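Local coordinates for protein glutathione S-transferase (Legionella pneumophila subsp. pneumophila str. Philadelphia 1, PDB 3NIV) that probably acts as a zeta-class glutathione transferase, isomerising maleylacetoacetate with the help of glutathione, at residues Leu55-Asp60 with Met70-Tyr75; Arg114-Leu119 with Glu128-Trp133; Thr140-Phe145 with Phe183-Tyr188. One frame throughout, in Å; residues are numbered along the deposited sequence.

Contact 1: Leu55-Asp60 with Met70-Tyr75; sequences LVPSLD and MAIIDY
The ring of Tyr75 receives Leu59 CD2 obliquely, 4.4 Å from Tyr75 CD2, while Leu66 of strand 64-67 and Ala94 of the second subunit also pack on this tyrosine. The puckered ring of Pro57 offers CB and CG to the end of Ile72, with Pro57 CB lying 4.1 Å from Ile72 CD1. Ile72 joins the two ends of the contact because its branches part at CB. CG1 stands anti to the carbonyl carbon (chi1 -77°) and runs on extended, carrying CD1 to the backbone, 3.8 Å from Pro57 O and next to Ser58 CA. The second branch, CG2, meets Leu59 CD2 at 3.9 Å. Branching at CB thus suits this buried place, letting one side chain serve both Pro57 and Leu59. No hydrogen bond links the two segments. Within 55-60, Ser58 turns away from the helix, and its OG bonds to Leu55 O at 2.9 Å, tying together the bend that holds the cis Val56-Pro57 peptide. Helix 69-79 covering the sheet, with a cis-proline loop leading into strand 58-61, is characteristic of the thioredoxin-like N-terminal domain of glutathione transferases, in whose relatives this loop helps bind glutathione.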
ATOM      1  N   LEU A  55      14.977  -8.633   2.956  1.00 37.67           N
ATOM      2  CA  LEU A  55      13.851  -7.914   2.373  1.00 37.53           C
ATOM      3  C   LEU A  55      14.206  -7.239   1.053  1.00 36.28           C
ATOM      4  O   LEU A  55      15.173  -6.478   0.964  1.00 33.78           O
ATOM      5  CB  LEU A  55      13.292  -6.888   3.359  1.00 38.20           C
ATOM      6  CG  LEU A  55      12.501  -7.528   4.503  1.00 45.29           C
ATOM      7  CD1 LEU A  55      11.862  -6.473   5.398  1.00 44.96           C
ATOM      8  CD2 LEU A  55      11.453  -8.492   3.945  1.00 41.61           C
ATOM      9  N   VAL A  56      13.419  -7.541   0.026  1.00 32.89           N
ATOM     10  CA  VAL A  56      13.562  -6.883  -1.261  1.00 31.64           C
ATOM     11  C   VAL A  56      12.216  -6.301  -1.668  1.00 31.66           C
ATOM     12  O   VAL A  56      11.179  -6.940  -1.498  1.00 31.67           O
ATOM     13  CB  VAL A  56      14.075  -7.852  -2.364  1.00 39.03           C
ATOM     14  CG1 VAL A  56      15.550  -8.160  -2.165  1.00 37.68           C
ATOM     15  CG2 VAL A  56      13.239  -9.140  -2.399  1.00 33.76           C
ATOM     16  N   PRO A  57      12.227  -5.067  -2.178  1.00 31.37           N
ATOM     17  CA  PRO A  57      13.456  -4.275  -2.216  1.00 32.78           C
ATOM     18  C   PRO A  57      13.767  -3.707  -0.844  1.00 31.36           C
ATOM     19  O   PRO A  57      12.891  -3.590   0.005  1.00 33.00           O
ATOM     20  CB  PRO A  57      13.103  -3.142  -3.185  1.00 31.59           C
ATOM     21  CG  PRO A  57      11.611  -3.049  -3.109  1.00 31.22           C
ATOM     22  CD  PRO A  57      11.180  -4.480  -3.026  1.00 33.35           C
ATOM     23  N   SER A  58      15.027  -3.386  -0.622  1.00 32.74           N
ATOM     24  CA  SER A  58      15.411  -2.654   0.564  1.00 34.06           C
ATOM     25  C   SER A  58      16.592  -1.774   0.212  1.00 36.97           C
ATOM     26  O   SER A  58      17.451  -2.142  -0.589  1.00 39.97           O
ATOM     27  CB  SER A  58      15.757  -3.595   1.714  1.00 38.99           C
ATOM     28  OG  SER A  58      16.959  -4.298   1.457  1.00 44.08           O
ATOM     29  N   LEU A  59      16.610  -0.593   0.802  1.00 36.02           N
ATOM     30  CA  LEU A  59      17.625   0.394   0.517  1.00 38.04           C
ATOM     31  C   LEU A  59      18.552   0.514   1.721  1.00 40.79           C
ATOM     32  O   LEU A  59      18.091   0.618   2.856  1.00 40.45           O
ATOM     33  CB  LEU A  59      16.932   1.719   0.249  1.00 37.23           C
ATOM     34  CG  LEU A  59      17.570   2.732  -0.677  1.00 37.87           C
ATOM     35  CD1 LEU A  59      17.954   2.079  -1.992  1.00 38.36           C
ATOM     36  CD2 LEU A  59      16.568   3.858  -0.890  1.00 34.51           C
ATOM     37  N   ASP A  60      19.857   0.463   1.486  1.00 42.04           N
ATOM     38  CA  ASP A  60      20.794   0.733   2.559  1.00 41.83           C
ATOM     39  C   ASP A  60      21.365   2.124   2.410  1.00 43.75           C
ATOM     40  O   ASP A  60      21.988   2.444   1.401  1.00 42.42           O
ATOM     41  CB  ASP A  60      21.928  -0.281   2.608  1.00 45.39           C
ATOM     42  CG  ASP A  60      22.990   0.103   3.626  1.00 50.74           C
ATOM     43  OD1 ASP A  60      23.029  -0.504   4.722  1.00 46.09           O
ATOM     44  OD2 ASP A  60      23.768   1.043   3.342  1.00 53.27           O
HETATM   45  N   MSE A  70       6.937   1.448  -1.863  1.00 24.91           N
HETATM   46  CA  MSE A  70       6.278   2.757  -1.812  1.00 28.57           C
HETATM   47  C   MSE A  70       6.972   3.701  -0.824  1.00 29.89           C
HETATM   48  O   MSE A  70       7.150   4.885  -1.104  1.00 29.00           O
HETATM   49  CB  MSE A  70       4.797   2.618  -1.475  1.00 26.83           C
HETATM   50  CG  MSE A  70       4.063   1.678  -2.401  1.00 29.49           C
HETATM   51 SE   MSE A  70       4.323   2.130  -4.297  1.00 55.07          SE
HETATM   52  CE  MSE A  70       3.130   3.681  -4.396  1.00 34.02           C
ATOM     53  N   ALA A  71       7.382   3.157   0.318  1.00 26.67           N
ATOM     54  CA  ALA A  71       8.132   3.921   1.304  1.00 28.53           C
ATOM     55  C   ALA A  71       9.486   4.330   0.762  1.00 28.21           C
ATOM     56  O   ALA A  71       9.914   5.458   0.949  1.00 27.91           O
ATOM     57  CB  ALA A  71       8.300   3.125   2.598  1.00 25.91           C
ATOM     58  N   ILE A  72      10.166   3.399   0.103  1.00 29.34           N
ATOM     59  CA  ILE A  72      11.464   3.675  -0.510  1.00 28.36           C
ATOM     60  C   ILE A  72      11.361   4.821  -1.513  1.00 29.06           C
ATOM     61  O   ILE A  72      12.197   5.734  -1.547  1.00 28.57           O
ATOM     62  CB  ILE A  72      12.013   2.426  -1.221  1.00 30.21           C
ATOM     63  CG1 ILE A  72      12.570   1.440  -0.178  1.00 31.90           C
ATOM     64  CG2 ILE A  72      13.044   2.822  -2.284  1.00 28.54           C
ATOM     65  CD1 ILE A  72      12.998   0.099  -0.724  1.00 30.29           C
ATOM     66  N   ILE A  73      10.314   4.780  -2.318  1.00 26.27           N
ATOM     67  CA  ILE A  73      10.153   5.763  -3.373  1.00 30.93           C
ATOM     68  C   ILE A  73       9.893   7.155  -2.797  1.00 33.25           C
ATOM     69  O   ILE A  73      10.469   8.144  -3.254  1.00 33.24           O
ATOM     70  CB  ILE A  73       9.052   5.321  -4.363  1.00 27.19           C
ATOM     71  CG1 ILE A  73       9.589   4.192  -5.256  1.00 29.45           C
ATOM     72  CG2 ILE A  73       8.576   6.490  -5.183  1.00 26.26           C
ATOM     73  CD1 ILE A  73       8.524   3.362  -5.928  1.00 28.58           C
ATOM     74  N   ASP A  74       9.048   7.218  -1.774  1.00 32.61           N
ATOM     75  CA  ASP A  74       8.727   8.483  -1.124  1.00 34.10           C
ATOM     76  C   ASP A  74       9.957   9.115  -0.473  1.00 34.10           C
ATOM     77  O   ASP A  74      10.109  10.338  -0.464  1.00 36.33           O
ATOM     78  CB  ASP A  74       7.602   8.289  -0.102  1.00 37.00           C
ATOM     79  CG  ASP A  74       6.213   8.306  -0.743  1.00 44.60           C
ATOM     80  OD1 ASP A  74       6.085   8.711  -1.923  1.00 47.05           O
ATOM     81  OD2 ASP A  74       5.237   7.927  -0.059  1.00 50.92           O
ATOM     82  N   TYR A  75      10.839   8.271   0.055  1.00 35.69           N
ATOM     83  CA  TYR A  75      12.121   8.725   0.590  1.00 37.29           C
ATOM     84  C   TYR A  75      12.945   9.386  -0.515  1.00 34.89           C
ATOM     85  O   TYR A  75      13.379  10.526  -0.383  1.00 37.00           O
ATOM     86  CB  TYR A  75      12.893   7.555   1.224  1.00 33.21           C
ATOM     87  CG  TYR A  75      14.274   7.922   1.736  1.00 35.85           C
ATOM     88  CD1 TYR A  75      14.451   8.437   3.014  1.00 35.57           C
ATOM     89  CD2 TYR A  75      15.402   7.740   0.944  1.00 36.09           C
ATOM     90  CE1 TYR A  75      15.717   8.774   3.482  1.00 35.57           C
ATOM     91  CE2 TYR A  75      16.665   8.075   1.404  1.00 33.32           C
ATOM     92  CZ  TYR A  75      16.815   8.591   2.671  1.00 36.92           C
ATOM     93  OH  TYR A  75      18.069   8.924   3.128  1.00 43.67           O
TER

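Contact 2: Arg114-Leu119 with Glu128-Trp133; sequences RVLNRL and EQVLEW
Trp133 lends the contact its largest buried surface, and Leu119 and Val130 follow. The indole lies between the two helices with one face turned to Leu119, whose CD1 sits squarely over the five-membered ring, 3.4 Å from its centroid and 6° off the ring normal: a CH-pi contact. Leu119 reaches this position because its chain is extended beyond CG, which carries CD1 forward from the helix onto the indole. For Trp133, CG is anti to the backbone N (chi1 170°), which swings the indole off its own helix toward 114-119. Two more methyl groups approach it obliquely: Val115 CG1, 4.0 Å from Trp133 CZ2, and Leu116 CD2, 4.0 Å from Trp133 CD1. A large flat residue suits this place, since the axes of the two short helical segments come no closer than 10.5 Å and broad side chains must span the gap. Its one polar atom, NE1, is satisfied by the backbone oxygen of Leu110, and Trp137, one turn further on, meets the indole edge-to-face. The segments belong to helices 113-123 and 127-149, which form a helical hairpin in the all-helical C-terminal domain of the glutathione transferase fold; the axes of 114-119 and 128-133 run at 135° to each other. Nearer the turn, Val130 packs beside Leu116. Its CG1 meets both methyls of that leucine, lying 4.0 Å from Leu116 CD2, and the two side chains run roughly perpendicular. The short, branched valine fits where the backbones are closest, Leu116 CA and Val130 CA being 6.5 Å apart. Across the dimer, Leu110 of the second subunit packs on Val115, and Gln122 NE2 of that subunit hydrogen-bonds to Gln129 O.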
ATOM      1  N   ARG A 114       3.948 -15.811  -2.504  1.00 29.18           N
ATOM      2  CA  ARG A 114       3.574 -16.310  -1.191  1.00 29.72           C
ATOM      3  C   ARG A 114       2.087 -16.620  -1.142  1.00 28.57           C
ATOM      4  O   ARG A 114       1.664 -17.557  -0.470  1.00 29.55           O
ATOM      5  CB  ARG A 114       3.943 -15.286  -0.101  1.00 27.80           C
ATOM      6  CG  ARG A 114       2.805 -14.302   0.231  1.00 34.69           C
ATOM      7  CD  ARG A 114       3.247 -12.847   0.547  1.00 35.42           C
ATOM      8  NE  ARG A 114       3.604 -12.627   1.942  1.00 33.52           N
ATOM      9  CZ  ARG A 114       2.982 -11.797   2.784  1.00 34.40           C
ATOM     10  NH1 ARG A 114       1.939 -11.065   2.407  1.00 29.43           N
ATOM     11  NH2 ARG A 114       3.422 -11.698   4.028  1.00 35.48           N
ATOM     12  N   VAL A 115       1.285 -15.834  -1.849  1.00 25.44           N
ATOM     13  CA  VAL A 115      -0.151 -16.072  -1.846  1.00 26.45           C
ATOM     14  C   VAL A 115      -0.522 -17.246  -2.750  1.00 30.77           C
ATOM     15  O   VAL A 115      -1.371 -18.071  -2.411  1.00 30.44           O
ATOM     16  CB  VAL A 115      -0.942 -14.820  -2.234  1.00 26.20           C
ATOM     17  CG1 VAL A 115      -2.422 -15.091  -2.125  1.00 25.16           C
ATOM     18  CG2 VAL A 115      -0.566 -13.680  -1.314  1.00 26.76           C
ATOM     19  N   LEU A 116       0.137 -17.333  -3.897  1.00 29.73           N
ATOM     20  CA  LEU A 116      -0.135 -18.416  -4.804  1.00 30.89           C
ATOM     21  C   LEU A 116       0.220 -19.730  -4.123  1.00 31.46           C
ATOM     22  O   LEU A 116      -0.469 -20.730  -4.294  1.00 32.76           O
ATOM     23  CB  LEU A 116       0.651 -18.226  -6.093  1.00 32.93           C
ATOM     24  CG  LEU A 116       0.503 -16.839  -6.715  1.00 30.54           C
ATOM     25  CD1 LEU A 116       1.154 -16.821  -8.087  1.00 36.51           C
ATOM     26  CD2 LEU A 116      -0.964 -16.428  -6.803  1.00 28.06           C
ATOM     27  N   ASN A 117       1.289 -19.718  -3.340  1.00 28.37           N
ATOM     28  CA  ASN A 117       1.726 -20.920  -2.640  1.00 31.23           C
ATOM     29  C   ASN A 117       0.784 -21.329  -1.515  1.00 33.50           C
ATOM     30  O   ASN A 117       0.597 -22.513  -1.253  1.00 34.50           O
ATOM     31  CB  ASN A 117       3.140 -20.744  -2.104  1.00 28.18           C
ATOM     32  CG  ASN A 117       4.180 -20.966  -3.161  1.00 28.76           C
ATOM     33  OD1 ASN A 117       3.880 -21.516  -4.218  1.00 36.89           O
ATOM     34  ND2 ASN A 117       5.413 -20.544  -2.894  1.00 30.44           N
ATOM     35  N   ARG A 118       0.188 -20.348  -0.854  1.00 31.83           N
ATOM     36  CA  ARG A 118      -0.807 -20.645   0.160  1.00 33.73           C
ATOM     37  C   ARG A 118      -2.025 -21.314  -0.473  1.00 34.13           C
ATOM     38  O   ARG A 118      -2.649 -22.182   0.133  1.00 35.74           O
ATOM     39  CB  ARG A 118      -1.231 -19.377   0.897  1.00 32.26           C
ATOM     40  CG  ARG A 118      -2.175 -19.645   2.056  1.00 36.12           C
ATOM     41  CD  ARG A 118      -1.424 -20.025   3.329  1.00 34.56           C
ATOM     42  NE  ARG A 118      -2.356 -20.375   4.395  1.00 33.53           N
ATOM     43  CZ  ARG A 118      -2.005 -20.891   5.566  1.00 34.01           C
ATOM     44  NH1 ARG A 118      -0.731 -21.120   5.846  1.00 33.50           N
ATOM     45  NH2 ARG A 118      -2.937 -21.181   6.457  1.00 37.44           N
ATOM     46  N   LEU A 119      -2.375 -20.896  -1.684  1.00 32.49           N
ATOM     47  CA  LEU A 119      -3.505 -21.501  -2.377  1.00 34.77           C
ATOM     48  C   LEU A 119      -3.191 -22.951  -2.677  1.00 34.84           C
ATOM     49  O   LEU A 119      -4.047 -23.819  -2.571  1.00 33.28           O
ATOM     50  CB  LEU A 119      -3.798 -20.768  -3.677  1.00 34.46           C
ATOM     51  CG  LEU A 119      -4.281 -19.343  -3.441  1.00 34.86           C
ATOM     52  CD1 LEU A 119      -4.554 -18.684  -4.776  1.00 33.22           C
ATOM     53  CD2 LEU A 119      -5.523 -19.347  -2.555  1.00 30.80           C
ATOM     54  N   GLU A 128      -4.897 -24.220 -13.449  1.00 35.70           N
ATOM     55  CA  GLU A 128      -5.990 -23.368 -13.930  1.00 35.57           C
ATOM     56  C   GLU A 128      -6.592 -22.532 -12.803  1.00 40.47           C
ATOM     57  O   GLU A 128      -7.037 -21.397 -13.018  1.00 39.07           O
ATOM     58  CB  GLU A 128      -7.081 -24.178 -14.648  1.00 45.07           C
ATOM     59  CG  GLU A 128      -8.054 -24.957 -13.735  1.00 49.05           C
ATOM     60  CD  GLU A 128      -9.008 -25.879 -14.526  1.00 57.06           C
ATOM     61  OE1 GLU A 128      -9.017 -27.112 -14.265  1.00 50.26           O
ATOM     62  OE2 GLU A 128      -9.737 -25.370 -15.419  1.00 56.79           O
ATOM     63  N   GLN A 129      -6.595 -23.097 -11.598  1.00 40.66           N
ATOM     64  CA  GLN A 129      -7.109 -22.398 -10.433  1.00 37.44           C
ATOM     65  C   GLN A 129      -6.236 -21.200 -10.067  1.00 36.18           C
ATOM     66  O   GLN A 129      -6.738 -20.094  -9.879  1.00 36.92           O
ATOM     67  CB  GLN A 129      -7.251 -23.358  -9.259  1.00 36.89           C
ATOM     68  CG  GLN A 129      -8.119 -24.565  -9.589  1.00 40.92           C
ATOM     69  CD  GLN A 129      -8.307 -25.511  -8.409  1.00 39.31           C
ATOM     70  OE1 GLN A 129      -7.360 -25.829  -7.695  1.00 38.10           O
ATOM     71  NE2 GLN A 129      -9.537 -25.963  -8.206  1.00 37.97           N
ATOM     72  N   VAL A 130      -4.930 -21.403  -9.979  1.00 34.03           N
ATOM     73  CA  VAL A 130      -4.058 -20.278  -9.699  1.00 32.00           C
ATOM     74  C   VAL A 130      -4.225 -19.187 -10.761  1.00 35.52           C
ATOM     75  O   VAL A 130      -4.214 -17.997 -10.442  1.00 32.93           O
ATOM     76  CB  VAL A 130      -2.587 -20.701  -9.565  1.00 35.05           C
ATOM     77  CG1 VAL A 130      -1.697 -19.478  -9.363  1.00 33.27           C
ATOM     78  CG2 VAL A 130      -2.429 -21.665  -8.402  1.00 32.01           C
ATOM     79  N   LEU A 131      -4.400 -19.591 -12.016  1.00 34.55           N
ATOM     80  CA  LEU A 131      -4.582 -18.631 -13.100  1.00 34.87           C
ATOM     81  C   LEU A 131      -5.891 -17.860 -13.008  1.00 35.30           C
ATOM     82  O   LEU A 131      -5.947 -16.666 -13.314  1.00 33.65           O
ATOM     83  CB  LEU A 131      -4.515 -19.332 -14.453  1.00 40.79           C
ATOM     84  CG  LEU A 131      -3.148 -19.280 -15.121  1.00 45.35           C
ATOM     85  CD1 LEU A 131      -2.770 -17.823 -15.424  1.00 38.56           C
ATOM     86  CD2 LEU A 131      -2.107 -19.970 -14.232  1.00 44.24           C
ATOM     87  N   GLU A 132      -6.953 -18.546 -12.611  1.00 34.40           N
ATOM     88  CA  GLU A 132      -8.249 -17.897 -12.489  1.00 37.43           C
ATOM     89  C   GLU A 132      -8.243 -16.855 -11.362  1.00 36.14           C
ATOM     90  O   GLU A 132      -8.733 -15.739 -11.528  1.00 32.48           O
ATOM     91  CB  GLU A 132      -9.334 -18.941 -12.251  1.00 43.78           C
ATOM     92  CG  GLU A 132     -10.731 -18.389 -12.371  1.00 48.47           C
ATOM     93  CD  GLU A 132     -11.755 -19.473 -12.627  1.00 59.82           C
ATOM     94  OE1 GLU A 132     -12.908 -19.293 -12.178  1.00 57.01           O
ATOM     95  OE2 GLU A 132     -11.405 -20.497 -13.271  1.00 59.22           O
ATOM     96  N   TRP A 133      -7.677 -17.238 -10.221  1.00 33.72           N
ATOM     97  CA  TRP A 133      -7.440 -16.329  -9.112  1.00 31.74           C
ATOM     98  C   TRP A 133      -6.637 -15.132  -9.603  1.00 31.48           C
ATOM     99  O   TRP A 133      -7.062 -13.972  -9.484  1.00 28.56           O
ATOM    100  CB  TRP A 133      -6.671 -17.078  -8.012  1.00 31.29           C
ATOM    101  CG  TRP A 133      -6.119 -16.259  -6.861  1.00 27.12           C
ATOM    102  CD1 TRP A 133      -4.910 -15.634  -6.805  1.00 28.15           C
ATOM    103  CD2 TRP A 133      -6.738 -16.047  -5.581  1.00 27.04           C
ATOM    104  NE1 TRP A 133      -4.744 -15.024  -5.578  1.00 28.07           N
ATOM    105  CE2 TRP A 133      -5.850 -15.270  -4.809  1.00 25.29           C
ATOM    106  CE3 TRP A 133      -7.955 -16.440  -5.015  1.00 30.20           C
ATOM    107  CZ2 TRP A 133      -6.145 -14.870  -3.506  1.00 26.75           C
ATOM    108  CZ3 TRP A 133      -8.250 -16.040  -3.720  1.00 31.97           C
ATOM    109  CH2 TRP A 133      -7.345 -15.259  -2.979  1.00 30.33           C
TER

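Contact 3: Thr140-Phe145 with Phe183-Tyr188; sequences TGFDAF and FDMASY
Phe142 on helix 127-149 faces Tyr188 in an irregular loop, their CA atoms 7.2 Å apart, and a Tyr188 N to Met185 O hydrogen bond of 2.8 Å curls the loop back before helix 189-198, with Tyr188 at the N-cap position. The phenol of Tyr188 is sandwiched. Phe142 CB lies over the centre of one face, 3.4 Å from the ring centroid in a CH-pi contact, and Ser187 CB covers the opposite face. The Phe142 ring is inclined to the phenol, the planes 57° apart. Met185, present as selenomethionine, covers one face of the Phe142 ring in a Met-aromatic contact: its chain bends twice, at chi2 (-59°) and chi3, bringing CE over the phenyl face, 3.9 Å from the centroid, with SE 3.5 Å from Phe142 CE2. The unbranched methionine chain is flexible enough to fold back this way. This cluster closes the loop that joins helices 166-180 and 189-198 onto the long helix of the GST C-terminal domain, Ile191 and Ala178 also touching Phe142. At the edge of the phenyl ring comes Phe183 CE2, 3.9 Å from Phe142 CD2. Tyr188 pairs its flat face for Phe142 CB with a hydroxyl that donates to Asp143 OD1 at 2.7 Å, from above the carboxylate plane. A water donates to that same oxygen and links it to Ser187 OG; a carboxylate oxygen can accept both.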
ATOM      1  N   THR A 140     -10.067  -6.875 -11.811  1.00 30.14           N
ATOM      2  CA  THR A 140     -10.601  -5.932 -10.848  1.00 29.29           C
ATOM      3  C   THR A 140      -9.732  -4.686 -10.752  1.00 27.90           C
ATOM      4  O   THR A 140     -10.243  -3.570 -10.759  1.00 29.04           O
ATOM      5  CB  THR A 140     -10.735  -6.574  -9.466  1.00 32.07           C
ATOM      6  OG1 THR A 140     -11.585  -7.720  -9.571  1.00 36.17           O
ATOM      7  CG2 THR A 140     -11.366  -5.594  -8.493  1.00 33.30           C
ATOM      8  N   GLY A 141      -8.420  -4.895 -10.669  1.00 26.11           N
ATOM      9  CA  GLY A 141      -7.456  -3.817 -10.568  1.00 26.49           C
ATOM     10  C   GLY A 141      -7.321  -2.963 -11.815  1.00 28.96           C
ATOM     11  O   GLY A 141      -7.198  -1.744 -11.737  1.00 27.52           O
ATOM     12  N   PHE A 142      -7.345  -3.592 -12.980  1.00 29.66           N
ATOM     13  CA  PHE A 142      -7.239  -2.818 -14.213  1.00 29.53           C
ATOM     14  C   PHE A 142      -8.544  -2.087 -14.545  1.00 29.95           C
ATOM     15  O   PHE A 142      -8.517  -0.978 -15.067  1.00 29.17           O
ATOM     16  CB  PHE A 142      -6.752  -3.689 -15.368  1.00 27.38           C
ATOM     17  CG  PHE A 142      -5.294  -4.045 -15.274  1.00 27.99           C
ATOM     18  CD1 PHE A 142      -4.381  -3.143 -14.763  1.00 29.44           C
ATOM     19  CD2 PHE A 142      -4.833  -5.277 -15.706  1.00 29.51           C
ATOM     20  CE1 PHE A 142      -3.021  -3.469 -14.679  1.00 30.41           C
ATOM     21  CE2 PHE A 142      -3.477  -5.603 -15.625  1.00 27.57           C
ATOM     22  CZ  PHE A 142      -2.575  -4.698 -15.111  1.00 25.47           C
ATOM     23  N   ASP A 143      -9.678  -2.702 -14.228  1.00 30.05           N
ATOM     24  CA  ASP A 143     -10.954  -2.021 -14.367  1.00 30.18           C
ATOM     25  C   ASP A 143     -10.870  -0.707 -13.602  1.00 33.51           C
ATOM     26  O   ASP A 143     -11.111   0.368 -14.156  1.00 34.90           O
ATOM     27  CB  ASP A 143     -12.093  -2.864 -13.793  1.00 31.67           C
ATOM     28  CG  ASP A 143     -12.505  -4.006 -14.706  1.00 35.42           C
ATOM     29  OD1 ASP A 143     -11.913  -4.146 -15.797  1.00 37.36           O
ATOM     30  OD2 ASP A 143     -13.428  -4.769 -14.328  1.00 38.21           O
ATOM     31  N   ALA A 144     -10.521  -0.791 -12.321  1.00 30.58           N
ATOM     32  CA  ALA A 144     -10.537   0.393 -11.472  1.00 31.59           C
ATOM     33  C   ALA A 144      -9.531   1.414 -11.975  1.00 34.00           C
ATOM     34  O   ALA A 144      -9.812   2.608 -12.037  1.00 35.85           O
ATOM     35  CB  ALA A 144     -10.260   0.025 -10.024  1.00 26.72           C
ATOM     36  N   PHE A 145      -8.356   0.936 -12.355  1.00 32.60           N
ATOM     37  CA  PHE A 145      -7.307   1.827 -12.824  1.00 31.12           C
ATOM     38  C   PHE A 145      -7.671   2.567 -14.122  1.00 32.33           C
ATOM     39  O   PHE A 145      -7.405   3.756 -14.265  1.00 34.49           O
ATOM     40  CB  PHE A 145      -6.021   1.033 -13.009  1.00 27.63           C
ATOM     41  CG  PHE A 145      -4.788   1.873 -13.032  1.00 23.40           C
ATOM     42  CD1 PHE A 145      -4.416   2.550 -14.183  1.00 27.32           C
ATOM     43  CD2 PHE A 145      -3.989   1.971 -11.915  1.00 22.83           C
ATOM     44  CE1 PHE A 145      -3.268   3.323 -14.207  1.00 23.73           C
ATOM     45  CE2 PHE A 145      -2.847   2.734 -11.927  1.00 22.83           C
ATOM     46  CZ  PHE A 145      -2.483   3.411 -13.084  1.00 24.37           C
ATOM     47  N   PHE A 183      -2.742 -12.637 -19.244  1.00 33.42           N
ATOM     48  CA  PHE A 183      -4.035 -12.011 -19.105  1.00 34.19           C
ATOM     49  C   PHE A 183      -4.212 -11.121 -20.330  1.00 32.76           C
ATOM     50  O   PHE A 183      -3.262 -10.493 -20.784  1.00 33.37           O
ATOM     51  CB  PHE A 183      -4.046 -11.192 -17.813  1.00 28.78           C
ATOM     52  CG  PHE A 183      -5.297 -10.393 -17.597  1.00 29.64           C
ATOM     53  CD1 PHE A 183      -6.453 -10.997 -17.117  1.00 28.70           C
ATOM     54  CD2 PHE A 183      -5.307  -9.026 -17.837  1.00 28.34           C
ATOM     55  CE1 PHE A 183      -7.605 -10.250 -16.888  1.00 28.95           C
ATOM     56  CE2 PHE A 183      -6.458  -8.276 -17.613  1.00 29.64           C
ATOM     57  CZ  PHE A 183      -7.608  -8.890 -17.143  1.00 28.80           C
ATOM     58  N   ASP A 184      -5.422 -11.065 -20.870  1.00 34.17           N
ATOM     59  CA  ASP A 184      -5.656 -10.302 -22.089  1.00 35.64           C
ATOM     60  C   ASP A 184      -6.021  -8.867 -21.784  1.00 32.16           C
ATOM     61  O   ASP A 184      -7.032  -8.609 -21.151  1.00 33.31           O
ATOM     62  CB  ASP A 184      -6.763 -10.940 -22.930  1.00 40.42           C
ATOM     63  CG  ASP A 184      -7.031 -10.171 -24.216  1.00 43.62           C
ATOM     64  OD1 ASP A 184      -6.060  -9.661 -24.819  1.00 45.24           O
ATOM     65  OD2 ASP A 184      -8.209 -10.070 -24.622  1.00 47.67           O
HETATM   66  N   MSE A 185      -5.211  -7.939 -22.283  1.00 36.13           N
HETATM   67  CA  MSE A 185      -5.344  -6.516 -21.965  1.00 33.72           C
HETATM   68  C   MSE A 185      -6.330  -5.740 -22.837  1.00 34.70           C
HETATM   69  O   MSE A 185      -6.492  -4.533 -22.664  1.00 34.34           O
HETATM   70  CB  MSE A 185      -3.974  -5.833 -22.030  1.00 29.79           C
HETATM   71  CG  MSE A 185      -3.013  -6.276 -20.940  1.00 34.61           C
HETATM   72 SE   MSE A 185      -3.680  -5.942 -19.113  1.00 50.59          SE
HETATM   73  CE  MSE A 185      -3.504  -3.994 -19.076  1.00 33.17           C
ATOM     74  N   ALA A 186      -6.985  -6.422 -23.769  1.00 35.15           N
ATOM     75  CA  ALA A 186      -7.870  -5.753 -24.732  1.00 35.57           C
ATOM     76  C   ALA A 186      -8.783  -4.681 -24.117  1.00 36.06           C
ATOM     77  O   ALA A 186      -9.049  -3.647 -24.729  1.00 37.01           O
ATOM     78  CB  ALA A 186      -8.700  -6.785 -25.480  1.00 36.53           C
ATOM     79  N   SER A 187      -9.255  -4.936 -22.906  1.00 34.82           N
ATOM     80  CA  SER A 187     -10.243  -4.080 -22.259  1.00 32.80           C
ATOM     81  C   SER A 187      -9.681  -2.732 -21.785  1.00 35.11           C
ATOM     82  O   SER A 187     -10.439  -1.840 -21.395  1.00 32.65           O
ATOM     83  CB  SER A 187     -10.860  -4.835 -21.080  1.00 37.57           C
ATOM     84  OG  SER A 187     -11.799  -4.044 -20.372  1.00 43.05           O
ATOM     85  N   TYR A 188      -8.362  -2.579 -21.851  1.00 33.09           N
ATOM     86  CA  TYR A 188      -7.696  -1.444 -21.225  1.00 33.14           C
ATOM     87  C   TYR A 188      -6.826  -0.619 -22.176  1.00 36.33           C
ATOM     88  O   TYR A 188      -5.601  -0.578 -22.024  1.00 35.36           O
ATOM     89  CB  TYR A 188      -6.862  -1.949 -20.052  1.00 32.09           C
ATOM     90  CG  TYR A 188      -7.628  -2.916 -19.185  1.00 32.71           C
ATOM     91  CD1 TYR A 188      -8.698  -2.481 -18.423  1.00 29.43           C
ATOM     92  CD2 TYR A 188      -7.297  -4.268 -19.146  1.00 32.61           C
ATOM     93  CE1 TYR A 188      -9.413  -3.355 -17.636  1.00 33.14           C
ATOM     94  CE2 TYR A 188      -8.001  -5.151 -18.353  1.00 29.01           C
ATOM     95  CZ  TYR A 188      -9.060  -4.685 -17.599  1.00 31.75           C
ATOM     96  OH  TYR A 188      -9.788  -5.545 -16.816  1.00 32.40           O
TER
HETATM   97  O   HOH W   1     -13.334  -4.923 -17.936  1.00 44.39           O

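The three contacts follow one another along the chain without touching. Contact 1 lies in the thioredoxin-like N-terminal domain, its centre about 27 Å from those of contacts 2 and 3; its nearest atoms are about 9 Å from contact 2 and 10 Å from contact 3. Contacts 2 and 3 share helix 127-149, with centres about 19 Å and nearest atoms about 6 Å apart. Contacts 1 and 2 both border the second subunit, and an interchain disulfide through Cys105 has been seen in this protein, whereas contact 3 touches no other chain. By family analogy, contact 1, with its cis-proline loop, lies closest to the glutathione site.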